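Local coordinates for protein tyrosyl-tRNA synthetase (Pyrococcus horikoshii, PDB 2CYC) that probably attaches tyrosine to its cognate tRNA in two steps, first activating the amino acid with ATP and then transferring it to the acceptor end, at residues P14-L24 against K217-L225. Residues are numbered along the deposited sequence; the frame is centred on the assembly and turned at random.
Sequences PTEEVLTVENL and KPVAVHHHL
T15 and H223 begin an antiparallel ladder in which strand 15-19 runs along strand 219-223 at 159°, joined farther on by the hydrogen-bonded pairs E17-H222 and L19-A220. The ladder illustrates a classic beta bulge: two residues of one strand, E16 and E17, stand opposite the single H222 of the other, and H222 O accepts from E16 N at 2.7 Å and, more loosely, from E17 N at 3.2 Å. The return bond, H222 N to E17 O, is 2.8 Å long and practically straight.

On the same face of the sheet the side chains of E17 and H222 extend alongside each other, in the same direction. With CG anti to the backbone N (chi1 178°) and the chain extended beyond it, E17 brings OE2 to the edge of the imidazole, where H222 ND1 donates at 2.9 Å. The N-H reaches OE2 on its anti side, somewhat out of the carboxylate plane, with carboxylate and ring turned 61° apart. L19 CD1 touches H222 CE1 at 4.0 Å, while on the other face V18 CG1 packs against V219 CG1 at 3.9 Å.

R191 forms a salt bridge with E17 OE2, and H194 is hydrogen-bonded to H222 NE2. Were H222 replaced by an alanine, E17 OE2 would probably lose its imidazole donor, keeping R191, and H194 its ring partner. Strand 15-19 adds an antiparallel edge to strand 214-223 of the Rossmann-type core, and the E17 carboxylate probably polarises the buried H222 imidazole, near the tyrosine-binding Q190.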
# COMPACT_ATOMS: atom_id res chain seq x y z
N PRO A 14 -0.49 1.66 34.24
CA PRO A 14 0.70 1.22 33.50
C PRO A 14 1.27 2.11 32.39
O PRO A 14 2.08 1.65 31.59
CB PRO A 14 0.28 -0.15 32.98
CG PRO A 14 -1.17 0.09 32.63
CD PRO A 14 -1.68 0.87 33.84
N THR A 15 0.85 3.37 32.31
CA THR A 15 1.42 4.24 31.28
C THR A 15 2.94 4.24 31.46
O THR A 15 3.44 4.35 32.58
CB THR A 15 0.94 5.69 31.41
OG1 THR A 15 -0.45 5.76 31.09
CG2 THR A 15 1.73 6.60 30.47
N GLU A 16 3.67 4.13 30.36
CA GLU A 16 5.13 4.14 30.42
C GLU A 16 5.69 5.36 29.69
O GLU A 16 6.74 5.89 30.04
CB GLU A 16 5.70 2.86 29.80
CG GLU A 16 7.22 2.87 29.65
CD GLU A 16 7.78 1.54 29.16
OE1 GLU A 16 8.95 1.52 28.72
OE2 GLU A 16 7.06 0.52 29.23
N GLU A 17 4.98 5.80 28.66
CA GLU A 17 5.44 6.94 27.88
C GLU A 17 4.28 7.72 27.28
O GLU A 17 3.27 7.14 26.86
CB GLU A 17 6.35 6.44 26.75
CG GLU A 17 6.88 7.54 25.81
CD GLU A 17 7.66 6.99 24.61
OE1 GLU A 17 8.77 7.49 24.36
OE2 GLU A 17 7.17 6.07 23.91
N VAL A 18 4.43 9.04 27.24
CA VAL A 18 3.43 9.90 26.63
C VAL A 18 4.15 10.87 25.70
O VAL A 18 5.06 11.57 26.13
CB VAL A 18 2.63 10.72 27.66
CG1 VAL A 18 1.67 11.68 26.93
CG2 VAL A 18 1.83 9.79 28.55
N LEU A 19 3.76 10.88 24.43
CA LEU A 19 4.34 11.80 23.46
C LEU A 19 3.22 12.75 23.01
O LEU A 19 2.43 12.40 22.14
CB LEU A 19 4.87 11.05 22.23
CG LEU A 19 5.87 9.92 22.47
CD1 LEU A 19 6.14 9.16 21.18
CD2 LEU A 19 7.16 10.50 23.05
N THR A 20 3.11 13.94 23.62
CA THR A 20 3.98 14.41 24.71
C THR A 20 3.04 15.01 25.76
O THR A 20 1.88 15.35 25.46
CB THR A 20 4.92 15.56 24.26
OG1 THR A 20 4.13 16.71 23.92
CG2 THR A 20 5.77 15.15 23.05
N VAL A 21 3.53 15.17 26.99
CA VAL A 21 2.70 15.74 28.04
C VAL A 21 2.29 17.17 27.68
O VAL A 21 1.17 17.59 27.95
CB VAL A 21 3.44 15.74 29.39
CG1 VAL A 21 2.60 16.45 30.45
CG2 VAL A 21 3.70 14.29 29.82
N GLU A 22 3.21 17.90 27.06
CA GLU A 22 2.92 19.26 26.65
C GLU A 22 1.77 19.31 25.64
O GLU A 22 0.88 20.15 25.75
CB GLU A 22 4.17 19.90 26.05
CG GLU A 22 3.88 21.24 25.37
CD GLU A 22 5.11 21.85 24.72
OE1 GLU A 22 4.95 22.84 23.98
OE2 GLU A 22 6.24 21.35 24.95
N ASN A 23 1.78 18.42 24.65
CA ASN A 23 0.72 18.44 23.65
C ASN A 23 -0.60 17.98 24.28
O ASN A 23 -1.68 18.49 23.94
CB ASN A 23 1.06 17.56 22.45
CG ASN A 23 0.07 17.72 21.30
OD1 ASN A 23 -0.28 16.76 20.62
ND2 ASN A 23 -0.38 18.96 21.09
N LEU A 24 -0.51 17.04 25.21
CA LEU A 24 -1.69 16.53 25.90
C LEU A 24 -2.38 17.66 26.65
O LEU A 24 -3.60 17.84 26.57
CB LEU A 24 -1.29 15.42 26.89
CG LEU A 24 -2.38 14.91 27.84
CD1 LEU A 24 -3.45 14.13 27.05
CD2 LEU A 24 -1.74 14.02 28.90
N LYS A 217 -1.68 17.34 16.34
CA LYS A 217 -0.87 16.14 16.37
C LYS A 217 -1.51 15.27 17.44
O LYS A 217 -1.80 15.74 18.54
CB LYS A 217 0.58 16.45 16.76
CG LYS A 217 1.34 17.23 15.70
CD LYS A 217 2.77 17.52 16.12
CE LYS A 217 3.47 18.36 15.05
NZ LYS A 217 4.90 18.63 15.35
N PRO A 218 -1.76 14.00 17.13
CA PRO A 218 -2.37 13.17 18.18
C PRO A 218 -1.34 12.94 19.28
O PRO A 218 -0.14 13.01 19.04
CB PRO A 218 -2.71 11.88 17.44
CG PRO A 218 -1.62 11.80 16.39
CD PRO A 218 -1.57 13.23 15.89
N VAL A 219 -1.84 12.66 20.48
CA VAL A 219 -1.00 12.36 21.63
C VAL A 219 -0.88 10.84 21.69
O VAL A 219 -1.88 10.13 21.62
CB VAL A 219 -1.66 12.86 22.93
CG1 VAL A 219 -0.90 12.34 24.14
CG2 VAL A 219 -1.68 14.39 22.95
N ALA A 220 0.35 10.34 21.81
CA ALA A 220 0.58 8.90 21.91
C ALA A 220 0.75 8.52 23.38
O ALA A 220 1.50 9.17 24.11
CB ALA A 220 1.85 8.52 21.13
N VAL A 221 0.03 7.49 23.82
CA VAL A 221 0.13 7.04 25.20
C VAL A 221 0.42 5.55 25.16
O VAL A 221 -0.39 4.75 24.67
CB VAL A 221 -1.19 7.32 26.00
CG1 VAL A 221 -1.00 6.96 27.49
CG2 VAL A 221 -1.54 8.81 25.89
N HIS A 222 1.60 5.18 25.66
CA HIS A 222 2.06 3.80 25.63
C HIS A 222 2.11 3.16 27.00
O HIS A 222 2.64 3.73 27.95
CB HIS A 222 3.44 3.76 24.97
CG HIS A 222 3.47 4.40 23.62
ND1 HIS A 222 4.44 5.31 23.24
CD2 HIS A 222 2.59 4.34 22.59
CE1 HIS A 222 4.15 5.79 22.04
NE2 HIS A 222 3.04 5.21 21.62
N HIS A 223 1.56 1.95 27.10
CA HIS A 223 1.59 1.31 28.39
C HIS A 223 2.65 0.24 28.46
O HIS A 223 3.09 -0.28 27.44
CB HIS A 223 0.22 0.73 28.76
CG HIS A 223 -0.30 -0.31 27.81
ND1 HIS A 223 -1.48 -0.16 27.12
CD2 HIS A 223 0.16 -1.55 27.51
CE1 HIS A 223 -1.74 -1.26 26.44
NE2 HIS A 223 -0.76 -2.12 26.66
N HIS A 224 3.06 -0.05 29.68
CA HIS A 224 4.09 -1.04 29.96
C HIS A 224 3.73 -2.42 29.42
O HIS A 224 2.56 -2.84 29.46
CB HIS A 224 4.29 -1.10 31.48
CG HIS A 224 5.26 -2.15 31.94
ND1 HIS A 224 6.62 -2.01 31.82
CD2 HIS A 224 5.05 -3.35 32.53
CE1 HIS A 224 7.21 -3.08 32.33
NE2 HIS A 224 6.28 -3.91 32.76
N LEU A 225 4.73 -3.14 28.91
CA LEU A 225 4.50 -4.48 28.40
C LEU A 225 4.84 -5.50 29.50
O LEU A 225 5.99 -5.62 29.89
CB LEU A 225 5.38 -4.74 27.17
CG LEU A 225 5.22 -3.81 25.97
CD1 LEU A 225 6.22 -4.21 24.88
CD2 LEU A 225 3.78 -3.88 25.43
O HOH W 1 7.34 -2.01 28.30
O HOH W 2 1.78 14.34 20.49